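PDB 6YUB: adenylyltransferase and sulfurtransferase uba4 from Chaetomium thermophilum, which probably adenylylates the C-terminal glycine of ubiquitin-like sulfur carriers and then converts it to a thiocarboxylate, for tRNA wobble-uridine thiolation and molybdenum cofactor synthesis. Local coordinates for residues Asp65-Thr71 against Arg84-Val90; Gln77-Ala81 against Ser92-His96; Thr172-Val177 against Gly274-Asp278. All coordinates share one frame; numbering follows the deposited sequence.

Contact 1 (Asp65-Thr71 against Arg84-Val90); sequences DGDSVET and RVGMLKV
The predicted ATP site of this ThiF-type Rossmann domain brings together Asp65, just after strand 60-64, and Lys89, in the first turn of helix 89-100, through a salt bridge. Lys89 NZ lies 3.0 Å from Asp65 OD2, on its syn side but 29° out of the carboxylate plane. A bend at the third torsion of the lysine (chi3 -88°) also lays CE against the carboxylate. OD2 accepts a second bond from the backbone N of Ala42, while OD1 takes Asp67 N at 2.9 Å on its anti side, closing an Asx turn. A leucine in place of Asp65 would probably leave the Lys89 ammonium without this mate and the amides of Ala42 and Asp67 without their acceptors. Beside the salt bridge, Lys89 N gives an almost straight bond to Asp67 O (3.0 Å, 175°), and one water links that oxygen to Val90 N. The Lys89 N bond and Val69 N to Met87 O (2.8 Å) lie on the two sides of a single Ser68-Leu88 beta bridge; Gly86 N to Val69 O (3.0 Å) continues the pairing. Gly86 occupies the type II turn Arg84-Met87 with backbone angles that call for glycine, and Val69 CG1 packs on Val85 CG2 at 4.0 Å. An acidic residue at the end of the second strand, as here, is characteristic of Rossmann-type nucleotide sites.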
ATOM      1  N   ASP B  65     -20.569  -3.973  14.420  1.00 30.48           N
ATOM      2  CA  ASP B  65     -19.815  -3.127  15.334  1.00 31.44           C
ATOM      3  C   ASP B  65     -20.761  -2.580  16.394  1.00 41.04           C
ATOM      4  O   ASP B  65     -21.898  -2.205  16.085  1.00 36.98           O
ATOM      5  CB  ASP B  65     -19.130  -1.978  14.587  1.00 34.58           C
ATOM      6  CG  ASP B  65     -17.860  -1.513  15.273  1.00 40.11           C
ATOM      7  OD1 ASP B  65     -17.884  -1.326  16.509  1.00 39.61           O
ATOM      8  OD2 ASP B  65     -16.832  -1.354  14.575  1.00 40.30           O
ATOM      9  N   GLY B  66     -20.282  -2.531  17.635  1.00 46.42           N
ATOM     10  CA  GLY B  66     -21.071  -2.021  18.736  1.00 45.81           C
ATOM     11  C   GLY B  66     -20.502  -0.758  19.352  1.00 46.83           C
ATOM     12  O   GLY B  66     -21.083  -0.205  20.293  1.00 46.74           O
ATOM     13  N   ASP B  67     -19.373  -0.293  18.830  1.00 38.42           N
ATOM     14  CA  ASP B  67     -18.718   0.896  19.351  1.00 39.37           C
ATOM     15  C   ASP B  67     -19.248   2.157  18.663  1.00 36.61           C
ATOM     16  O   ASP B  67     -20.017   2.095  17.700  1.00 31.34           O
ATOM     17  CB  ASP B  67     -17.204   0.788  19.178  1.00 38.77           C
ATOM     18  CG  ASP B  67     -16.583  -0.249  20.098  1.00 50.37           C
ATOM     19  OD1 ASP B  67     -17.054  -0.394  21.246  1.00 49.55           O
ATOM     20  OD2 ASP B  67     -15.619  -0.924  19.672  1.00 55.55           O
ATOM     21  N   SER B  68     -18.808   3.308  19.166  1.00 37.81           N
ATOM     22  CA  SER B  68     -19.272   4.606  18.710  1.00 42.85           C
ATOM     23  C   SER B  68     -18.157   5.376  18.013  1.00 39.73           C
ATOM     24  O   SER B  68     -16.970   5.086  18.178  1.00 38.78           O
ATOM     25  CB  SER B  68     -19.809   5.438  19.881  1.00 46.43           C
ATOM     26  OG  SER B  68     -21.114   5.029  20.251  1.00 50.62           O
ATOM     27  N   VAL B  69     -18.563   6.377  17.226  1.00 36.93           N
ATOM     28  CA  VAL B  69     -17.609   7.227  16.526  1.00 34.70           C
ATOM     29  C   VAL B  69     -16.942   8.174  17.514  1.00 39.01           C
ATOM     30  O   VAL B  69     -17.603   8.770  18.380  1.00 40.13           O
ATOM     31  CB  VAL B  69     -18.316   8.008  15.404  1.00 41.50           C
ATOM     32  CG1 VAL B  69     -17.374   9.030  14.770  1.00 37.35           C
ATOM     33  CG2 VAL B  69     -18.861   7.045  14.353  1.00 37.37           C
ATOM     34  N   GLU B  70     -15.625   8.320  17.390  1.00 39.49           N
ATOM     35  CA  GLU B  70     -14.844   9.198  18.247  1.00 39.92           C
ATOM     36  C   GLU B  70     -13.998  10.129  17.391  1.00 40.10           C
ATOM     37  O   GLU B  70     -13.588   9.780  16.281  1.00 40.18           O
ATOM     38  CB  GLU B  70     -13.936   8.402  19.197  1.00 50.04           C
ATOM     39  CG  GLU B  70     -14.684   7.588  20.234  1.00 51.04           C
ATOM     40  CD  GLU B  70     -13.758   6.769  21.120  1.00 57.12           C
ATOM     41  OE1 GLU B  70     -12.924   6.012  20.579  1.00 58.27           O
ATOM     42  OE2 GLU B  70     -13.862   6.888  22.357  1.00 58.79           O
ATOM     43  N   THR B  71     -13.734  11.324  17.929  1.00 45.82           N
ATOM     44  CA  THR B  71     -12.993  12.333  17.183  1.00 44.78           C
ATOM     45  C   THR B  71     -11.569  11.878  16.894  1.00 46.00           C
ATOM     46  O   THR B  71     -11.027  12.151  15.815  1.00 41.01           O
ATOM     47  CB  THR B  71     -12.978  13.649  17.965  1.00 45.67           C
ATOM     48  OG1 THR B  71     -14.322  14.039  18.268  1.00 47.66           O
ATOM     49  CG2 THR B  71     -12.292  14.750  17.157  1.00 42.45           C
ATOM     50  N   ARG B  84     -21.146  13.221  13.377  1.00 41.91           N
ATOM     51  CA  ARG B  84     -21.672  11.922  13.777  1.00 43.68           C
ATOM     52  C   ARG B  84     -20.896  11.311  14.936  1.00 36.16           C
ATOM     53  O   ARG B  84     -21.107  10.140  15.263  1.00 33.64           O
ATOM     54  CB  ARG B  84     -21.685  10.966  12.579  1.00 35.19           C
ATOM     55  CG  ARG B  84     -22.571  11.440  11.443  1.00 31.28           C
ATOM     56  CD  ARG B  84     -22.993  10.295  10.529  1.00 31.55           C
ATOM     57  NE  ARG B  84     -21.894   9.776   9.730  1.00 32.30           N
ATOM     58  CZ  ARG B  84     -21.550  10.237   8.530  1.00 38.20           C
ATOM     59  NH1 ARG B  84     -22.219  11.239   7.976  1.00 35.79           N
ATOM     60  NH2 ARG B  84     -20.535   9.685   7.878  1.00 34.96           N
ATOM     61  N   VAL B  85     -20.012  12.082  15.572  1.00 34.40           N
ATOM     62  CA  VAL B  85     -19.343  11.616  16.777  1.00 34.53           C
ATOM     63  C   VAL B  85     -20.386  11.304  17.838  1.00 38.08           C
ATOM     64  O   VAL B  85     -21.318  12.086  18.070  1.00 35.58           O
ATOM     65  CB  VAL B  85     -18.330  12.660  17.261  1.00 34.87           C
ATOM     66  CG1 VAL B  85     -17.851  12.327  18.670  1.00 37.91           C
ATOM     67  CG2 VAL B  85     -17.150  12.736  16.303  1.00 34.27           C
ATOM     68  N   GLY B  86     -20.223  10.161  18.500  1.00 36.33           N
ATOM     69  CA  GLY B  86     -21.191   9.671  19.447  1.00 40.85           C
ATOM     70  C   GLY B  86     -22.192   8.697  18.875  1.00 44.32           C
ATOM     71  O   GLY B  86     -22.823   7.948  19.637  1.00 44.83           O
ATOM     72  N   MET B  87     -22.365   8.686  17.557  1.00 38.46           N
ATOM     73  CA  MET B  87     -23.245   7.732  16.902  1.00 38.68           C
ATOM     74  C   MET B  87     -22.532   6.394  16.739  1.00 40.87           C
ATOM     75  O   MET B  87     -21.301   6.322  16.680  1.00 40.12           O
ATOM     76  CB  MET B  87     -23.681   8.273  15.540  1.00 38.11           C
ATOM     77  CG  MET B  87     -24.621   7.365  14.764  1.00 41.63           C
ATOM     78  SD  MET B  87     -24.821   7.901  13.043  1.00 44.24           S
ATOM     79  CE  MET B  87     -25.538   9.529  13.271  1.00 38.56           C
ATOM     80  N   LEU B  88     -23.325   5.324  16.685  1.00 40.13           N
ATOM     81  CA  LEU B  88     -22.788   4.006  16.393  1.00 36.79           C
ATOM     82  C   LEU B  88     -22.001   4.037  15.086  1.00 39.15           C
ATOM     83  O   LEU B  88     -22.434   4.627  14.092  1.00 35.30           O
ATOM     84  CB  LEU B  88     -23.920   2.986  16.299  1.00 38.14           C
ATOM     85  CG  LEU B  88     -24.665   2.651  17.591  1.00 40.35           C
ATOM     86  CD1 LEU B  88     -25.797   1.673  17.316  1.00 41.28           C
ATOM     87  CD2 LEU B  88     -23.711   2.086  18.626  1.00 43.89           C
ATOM     88  N   LYS B  89     -20.825   3.398  15.099  1.00 35.45           N
ATOM     89  CA  LYS B  89     -20.011   3.336  13.890  1.00 33.94           C
ATOM     90  C   LYS B  89     -20.783   2.713  12.737  1.00 36.70           C
ATOM     91  O   LYS B  89     -20.738   3.221  11.608  1.00 34.79           O
ATOM     92  CB  LYS B  89     -18.732   2.545  14.166  1.00 37.93           C
ATOM     93  CG  LYS B  89     -17.751   3.251  15.096  1.00 39.01           C
ATOM     94  CD  LYS B  89     -16.326   2.755  14.877  1.00 42.14           C
ATOM     95  CE  LYS B  89     -16.005   1.549  15.734  1.00 40.99           C
ATOM     96  NZ  LYS B  89     -14.808   0.812  15.226  1.00 42.03           N
ATOM     97  N   VAL B  90     -21.515   1.629  13.000  1.00 32.78           N
ATOM     98  CA  VAL B  90     -22.238   0.939  11.939  1.00 34.89           C
ATOM     99  C   VAL B  90     -23.233   1.878  11.265  1.00 43.32           C
ATOM    100  O   VAL B  90     -23.383   1.864  10.034  1.00 36.39           O
ATOM    101  CB  VAL B  90     -22.929  -0.317  12.502  1.00 37.72           C
ATOM    102  CG1 VAL B  90     -23.933   0.050  13.583  1.00 43.94           C
ATOM    103  CG2 VAL B  90     -23.603  -1.093  11.385  1.00 40.76           C
TER
HETATM  104  O   HOH W   1     -21.406   0.469  15.945  1.00 27.31           O

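Contact 2 (Gln77-Ala81 against Ser92-His96); sequences QVAHA and SLITH
His80 swings its ring opposite to its own carbonyl carbon (chi1 -63°) while Ser92 extends OG opposite to its backbone N (chi1 173°), and the two groups meet in a hydrogen bond. ND1 and OG are 3.0 Å apart; either could be the donor, and the hydroxyl approaches the imidazole obliquely. Ser92 OG is also bonded to Arg84 NE, and His80 NE2 to the backbone O of Ala42, so the histidine ring is held at both nitrogens. The backbone N of Leu93 lies at the ring edge, 3.8 Å from His80 CE1. Next to His80, the type I turn Gln77-His80 presents Ala79 to the helix. Its methyl CB presses on Leu93 CD1 at 3.4 Å, tighter than usual for two carbons, and comes within 3.9 Å of His96 CD2. His96 CB meanwhile rests on Ala79 O at 3.5 Å. The imidazole of His96 is itself bonded through NE2 to Gln51 OE1 and stacks with a ring of another protein chain in the assembly. The turn is thus wedged between helix 89-100 and helix 46-56, where Cys47 touches both Ala79 and His80, and strand 105-109 packs against Ile94 of helix 89-100.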
ATOM      1  N   GLN B  77     -10.504   6.578  10.198  1.00 36.54           N
ATOM      2  CA  GLN B  77     -11.848   6.099   9.874  1.00 34.23           C
ATOM      3  C   GLN B  77     -12.579   7.176   9.070  1.00 37.13           C
ATOM      4  O   GLN B  77     -13.488   7.854   9.550  1.00 37.61           O
ATOM      5  CB  GLN B  77     -12.596   5.731  11.151  1.00 28.73           C
ATOM      6  CG  GLN B  77     -11.778   4.866  12.100  1.00 36.84           C
ATOM      7  CD  GLN B  77     -12.566   4.390  13.309  1.00 38.80           C
ATOM      8  OE1 GLN B  77     -13.691   4.832  13.554  1.00 34.28           O
ATOM      9  NE2 GLN B  77     -11.974   3.477  14.071  1.00 34.22           N
ATOM     10  N   VAL B  78     -12.154   7.313   7.811  1.00 35.91           N
ATOM     11  CA  VAL B  78     -12.553   8.456   6.993  1.00 40.91           C
ATOM     12  C   VAL B  78     -13.965   8.356   6.441  1.00 34.08           C
ATOM     13  O   VAL B  78     -14.440   9.309   5.814  1.00 34.77           O
ATOM     14  CB  VAL B  78     -11.564   8.642   5.827  1.00 45.21           C
ATOM     15  CG1 VAL B  78     -10.149   8.845   6.358  1.00 47.76           C
ATOM     16  CG2 VAL B  78     -11.611   7.451   4.876  1.00 46.21           C
ATOM     17  N   ALA B  79     -14.654   7.237   6.656  1.00 38.25           N
ATOM     18  CA  ALA B  79     -16.057   7.146   6.278  1.00 38.83           C
ATOM     19  C   ALA B  79     -16.983   7.788   7.304  1.00 38.12           C
ATOM     20  O   ALA B  79     -18.189   7.892   7.052  1.00 35.97           O
ATOM     21  CB  ALA B  79     -16.461   5.682   6.071  1.00 41.38           C
ATOM     22  N   HIS B  80     -16.451   8.224   8.441  1.00 40.60           N
ATOM     23  CA  HIS B  80     -17.235   8.857   9.489  1.00 41.28           C
ATOM     24  C   HIS B  80     -17.148  10.376   9.364  1.00 41.70           C
ATOM     25  O   HIS B  80     -16.325  10.924   8.623  1.00 36.57           O
ATOM     26  CB  HIS B  80     -16.755   8.400  10.867  1.00 35.22           C
ATOM     27  CG  HIS B  80     -16.919   6.930  11.107  1.00 39.99           C
ATOM     28  ND1 HIS B  80     -18.065   6.243  10.765  1.00 37.05           N
ATOM     29  CD2 HIS B  80     -16.080   6.014  11.648  1.00 36.97           C
ATOM     30  CE1 HIS B  80     -17.925   4.969  11.086  1.00 39.29           C
ATOM     31  NE2 HIS B  80     -16.729   4.803  11.624  1.00 38.17           N
ATOM     32  N   ALA B  81     -18.019  11.056  10.103  1.00 40.29           N
ATOM     33  CA  ALA B  81     -18.112  12.508  10.065  1.00 40.09           C
ATOM     34  C   ALA B  81     -17.973  13.067  11.470  1.00 38.23           C
ATOM     35  O   ALA B  81     -18.264  12.385  12.458  1.00 37.90           O
ATOM     36  CB  ALA B  81     -19.438  12.971   9.450  1.00 39.84           C
ATOM     37  N   SER B  92     -23.133   5.304  11.317  1.00 30.33           N
ATOM     38  CA  SER B  92     -22.414   6.391  10.661  1.00 26.79           C
ATOM     39  C   SER B  92     -21.792   5.926   9.350  1.00 28.71           C
ATOM     40  O   SER B  92     -21.769   6.678   8.370  1.00 36.44           O
ATOM     41  CB  SER B  92     -21.339   6.940  11.598  1.00 27.57           C
ATOM     42  OG  SER B  92     -20.524   7.889  10.945  1.00 27.80           O
ATOM     43  N   LEU B  93     -21.278   4.694   9.317  1.00 29.60           N
ATOM     44  CA  LEU B  93     -20.672   4.173   8.102  1.00 29.47           C
ATOM     45  C   LEU B  93     -21.717   3.933   7.023  1.00 33.19           C
ATOM     46  O   LEU B  93     -21.492   4.277   5.852  1.00 25.73           O
ATOM     47  CB  LEU B  93     -19.921   2.879   8.411  1.00 24.98           C
ATOM     48  CG  LEU B  93     -19.397   2.095   7.210  1.00 29.56           C
ATOM     49  CD1 LEU B  93     -18.580   2.989   6.305  1.00 28.37           C
ATOM     50  CD2 LEU B  93     -18.562   0.893   7.675  1.00 26.83           C
ATOM     51  N   ILE B  94     -22.856   3.342   7.394  1.00 26.87           N
ATOM     52  CA  ILE B  94     -23.909   3.082   6.422  1.00 34.92           C
ATOM     53  C   ILE B  94     -24.469   4.388   5.868  1.00 35.79           C
ATOM     54  O   ILE B  94     -24.900   4.442   4.708  1.00 36.99           O
ATOM     55  CB  ILE B  94     -25.016   2.215   7.053  1.00 35.94           C
ATOM     56  CG1 ILE B  94     -24.498   0.791   7.250  1.00 34.09           C
ATOM     57  CG2 ILE B  94     -26.276   2.238   6.194  1.00 33.62           C
ATOM     58  CD1 ILE B  94     -25.377  -0.086   8.120  1.00 35.70           C
ATOM     59  N   THR B  95     -24.458   5.455   6.666  1.00 29.79           N
ATOM     60  CA  THR B  95     -24.900   6.749   6.159  1.00 36.72           C
ATOM     61  C   THR B  95     -24.061   7.170   4.957  1.00 34.70           C
ATOM     62  O   THR B  95     -24.596   7.672   3.962  1.00 30.50           O
ATOM     63  CB  THR B  95     -24.827   7.813   7.256  1.00 31.54           C
ATOM     64  OG1 THR B  95     -25.763   7.504   8.293  1.00 40.05           O
ATOM     65  CG2 THR B  95     -25.139   9.192   6.683  1.00 34.95           C
ATOM     66  N   HIS B  96     -22.744   6.959   5.027  1.00 38.51           N
ATOM     67  CA  HIS B  96     -21.861   7.312   3.920  1.00 33.53           C
ATOM     68  C   HIS B  96     -21.965   6.309   2.778  1.00 29.93           C
ATOM     69  O   HIS B  96     -21.876   6.689   1.606  1.00 31.89           O
ATOM     70  CB  HIS B  96     -20.419   7.409   4.419  1.00 34.36           C
ATOM     71  CG  HIS B  96     -19.423   7.723   3.346  1.00 31.75           C
ATOM     72  ND1 HIS B  96     -19.502   8.856   2.564  1.00 34.41           N
ATOM     73  CD2 HIS B  96     -18.321   7.053   2.931  1.00 32.45           C
ATOM     74  CE1 HIS B  96     -18.491   8.869   1.711  1.00 36.86           C
ATOM     75  NE2 HIS B  96     -17.759   7.789   1.917  1.00 37.01           N
TER

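Contact 3 (Thr172-Val177 against Gly274-Asp278); sequences TPQGVV and GRKKD
Val177 and Lys277 bring two irregular loops nearest each other, their CA atoms 6.1 Å apart, beside the four-cysteine zinc site of Cys184, Cys187, Cys279 and Cys282. Residues 172-177 contain a type II beta turn from Pro173 to Val176. Gly175 takes its third position with a positive phi (91°), a conformation in which a CB would be jammed against the preceding carbonyl oxygen. Residues 274-278, following strand 267-271, form an irregular loop that sends Arg275 into the turn. Beyond the two segments, Gly175 is tied by a backbone bond to the zinc ligand Cys282, which the Arg275 side chain also touches, and Arg275 to Ala181; the zinc ion lies about 6 Å from the Arg275 side chain.

The guanidinium of Arg275 carries the contact, gripping three backbone carbonyls with its two terminal nitrogens. A bend at the third torsion (chi3 -69°) turns the otherwise extended chain so that the group enters the turn edge first. NH2 gives a nearly straight bond to Thr172 O at 2.8 Å; this oxygen lies in the guanidinium plane, although the nitrogen stands above the carbonyl plane. NH1 divides between Pro173 O at 2.8 Å, tilted from the guanidinium plane, and Val176 O at 2.9 Å, which lies in that plane and uses a lone pair. Three bonds to separate peptides fix the rotation of the charged group and brace both ends of the turn. Thr172 CG2 comes within 3.4 Å of NH1.

Toward the surface, Val177 lies across the aliphatic parts of Arg275 and Lys277 at about a right angle to each: its CG1 meets Arg275 CD at 4.0 Å, and its CG2 meets Lys277 CG at 4.0 Å.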
ATOM      1  N   THR B 172     -13.015 -25.800   2.677  1.00 43.63           N
ATOM      2  CA  THR B 172     -12.933 -27.258   2.752  1.00 39.33           C
ATOM      3  C   THR B 172     -13.426 -27.703   4.127  1.00 37.04           C
ATOM      4  O   THR B 172     -12.994 -27.127   5.150  1.00 38.13           O
ATOM      5  CB  THR B 172     -11.505 -27.751   2.532  1.00 41.57           C
ATOM      6  OG1 THR B 172     -11.005 -27.244   1.291  1.00 48.71           O
ATOM      7  CG2 THR B 172     -11.465 -29.276   2.513  1.00 40.04           C
ATOM      8  N   PRO B 173     -14.284 -28.718   4.214  1.00 31.96           N
ATOM      9  CA  PRO B 173     -14.801 -29.139   5.522  1.00 32.80           C
ATOM     10  C   PRO B 173     -13.692 -29.463   6.518  1.00 38.20           C
ATOM     11  O   PRO B 173     -12.605 -29.922   6.151  1.00 36.03           O
ATOM     12  CB  PRO B 173     -15.637 -30.385   5.192  1.00 36.43           C
ATOM     13  CG  PRO B 173     -16.057 -30.188   3.774  1.00 37.22           C
ATOM     14  CD  PRO B 173     -14.920 -29.452   3.100  1.00 33.08           C
ATOM     15  N   GLN B 174     -13.995 -29.219   7.789  1.00 39.28           N
ATOM     16  CA  GLN B 174     -13.073 -29.519   8.876  1.00 38.06           C
ATOM     17  C   GLN B 174     -12.667 -30.987   8.853  1.00 41.54           C
ATOM     18  O   GLN B 174     -13.504 -31.876   8.674  1.00 42.86           O
ATOM     19  CB  GLN B 174     -13.743 -29.170  10.208  1.00 39.95           C
ATOM     20  CG  GLN B 174     -12.881 -29.316  11.443  1.00 38.27           C
ATOM     21  CD  GLN B 174     -13.701 -29.221  12.724  1.00 44.17           C
ATOM     22  OE1 GLN B 174     -14.879 -29.583  12.746  1.00 42.73           O
ATOM     23  NE2 GLN B 174     -13.085 -28.725  13.792  1.00 41.18           N
ATOM     24  N   GLY B 175     -11.369 -31.239   9.024  1.00 37.97           N
ATOM     25  CA  GLY B 175     -10.856 -32.587   9.138  1.00 37.64           C
ATOM     26  C   GLY B 175     -10.437 -33.244   7.839  1.00 38.05           C
ATOM     27  O   GLY B 175      -9.745 -34.272   7.880  1.00 39.33           O
ATOM     28  N   VAL B 176     -10.831 -32.700   6.692  1.00 36.09           N
ATOM     29  CA  VAL B 176     -10.465 -33.283   5.405  1.00 40.27           C
ATOM     30  C   VAL B 176      -9.011 -32.937   5.116  1.00 40.16           C
ATOM     31  O   VAL B 176      -8.654 -31.760   4.993  1.00 43.28           O
ATOM     32  CB  VAL B 176     -11.388 -32.781   4.286  1.00 39.98           C
ATOM     33  CG1 VAL B 176     -10.958 -33.341   2.942  1.00 40.54           C
ATOM     34  CG2 VAL B 176     -12.834 -33.156   4.589  1.00 39.89           C
ATOM     35  N   VAL B 177      -8.165 -33.963   5.014  1.00 42.94           N
ATOM     36  CA  VAL B 177      -6.738 -33.751   4.795  1.00 45.80           C
ATOM     37  C   VAL B 177      -6.188 -34.747   3.781  1.00 48.64           C
ATOM     38  O   VAL B 177      -4.969 -34.917   3.662  1.00 44.07           O
ATOM     39  CB  VAL B 177      -5.957 -33.844   6.122  1.00 48.07           C
ATOM     40  CG1 VAL B 177      -6.377 -32.732   7.071  1.00 47.90           C
ATOM     41  CG2 VAL B 177      -6.168 -35.212   6.771  1.00 52.93           C
ATOM     42  N   GLY B 274      -0.382 -24.911   2.909  1.00 47.09           N
ATOM     43  CA  GLY B 274      -1.766 -25.328   2.906  1.00 46.57           C
ATOM     44  C   GLY B 274      -2.234 -25.728   4.291  1.00 48.98           C
ATOM     45  O   GLY B 274      -1.558 -25.521   5.301  1.00 47.75           O
ATOM     46  N   ARG B 275      -3.430 -26.314   4.331  1.00 52.18           N
ATOM     47  CA  ARG B 275      -3.985 -26.803   5.586  1.00 50.30           C
ATOM     48  C   ARG B 275      -3.012 -27.764   6.260  1.00 49.00           C
ATOM     49  O   ARG B 275      -2.489 -28.683   5.629  1.00 49.11           O
ATOM     50  CB  ARG B 275      -5.324 -27.499   5.327  1.00 47.46           C
ATOM     51  CG  ARG B 275      -5.797 -28.389   6.469  1.00 51.20           C
ATOM     52  CD  ARG B 275      -7.200 -28.916   6.205  1.00 46.18           C
ATOM     53  NE  ARG B 275      -8.197 -27.849   6.265  1.00 45.01           N
ATOM     54  CZ  ARG B 275      -9.484 -28.008   5.974  1.00 45.26           C
ATOM     55  NH1 ARG B 275      -9.941 -29.192   5.592  1.00 45.45           N
ATOM     56  NH2 ARG B 275     -10.314 -26.978   6.059  1.00 47.98           N
ATOM     57  N   LYS B 276      -2.768 -27.536   7.546  1.00 43.94           N
ATOM     58  CA  LYS B 276      -1.922 -28.431   8.324  1.00 49.88           C
ATOM     59  C   LYS B 276      -2.729 -29.625   8.814  1.00 49.24           C
ATOM     60  O   LYS B 276      -3.873 -29.484   9.259  1.00 44.80           O
ATOM     61  CB  LYS B 276      -1.299 -27.693   9.511  1.00 59.75           C
ATOM     62  CG  LYS B 276      -0.077 -26.855   9.143  1.00 64.61           C
ATOM     63  CD  LYS B 276       0.613 -26.286  10.379  1.00 75.01           C
ATOM     64  CE  LYS B 276       1.256 -27.379  11.230  1.00 84.80           C
ATOM     65  NZ  LYS B 276       1.028 -27.146  12.687  1.00 89.51           N
ATOM     66  N   LYS B 277      -2.125 -30.811   8.729  1.00 55.01           N
ATOM     67  CA  LYS B 277      -2.832 -32.028   9.102  1.00 61.01           C
ATOM     68  C   LYS B 277      -3.153 -32.059  10.590  1.00 60.16           C
ATOM     69  O   LYS B 277      -4.129 -32.699  10.997  1.00 63.09           O
ATOM     70  CB  LYS B 277      -2.003 -33.255   8.708  1.00 60.49           C
ATOM     71  CG  LYS B 277      -2.777 -34.561   8.764  1.00 63.74           C
ATOM     72  CD  LYS B 277      -2.195 -35.612   7.826  1.00 66.89           C
ATOM     73  CE  LYS B 277      -0.846 -36.126   8.308  1.00 69.62           C
ATOM     74  NZ  LYS B 277      -0.490 -37.424   7.662  1.00 75.08           N
ATOM     75  N   ASP B 278      -2.364 -31.369  11.410  1.00 47.84           N
ATOM     76  CA  ASP B 278      -2.536 -31.387  12.856  1.00 53.80           C
ATOM     77  C   ASP B 278      -3.038 -30.050  13.399  1.00 46.90           C
ATOM     78  O   ASP B 278      -2.809 -29.717  14.561  1.00 43.96           O
ATOM     79  CB  ASP B 278      -1.229 -31.761  13.548  1.00 56.61           C
ATOM     80  CG  ASP B 278      -0.160 -30.691  13.386  1.00 60.28           C
ATOM     81  OD1 ASP B 278      -0.226 -29.928  12.395  1.00 56.24           O
ATOM     82  OD2 ASP B 278       0.740 -30.614  14.250  1.00 64.14           O
TER

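Overall arrangement
Contacts 1 and 2 are neighbours, their centres 9 Å apart, and their segments alternate along the chain: contact 1 folds the two ends of the loop between strand 60-64 and helix 89-100 together at the start of that helix, and contact 2 packs the middle of the loop on the helix's next turn. Arg84 links the two. Contact 3 follows in sequence on the opposite side of the chain's centre, about 39 Å from either by centres. It joins loops following strands 161-167 and 267-271, in the antiparallel part of the mixed sheet. This N-terminal ThiF-family adenylyltransferase part of a longer, rhodanese-containing protein carries its predicted ATP site beside the parallel strands and its zinc site far away.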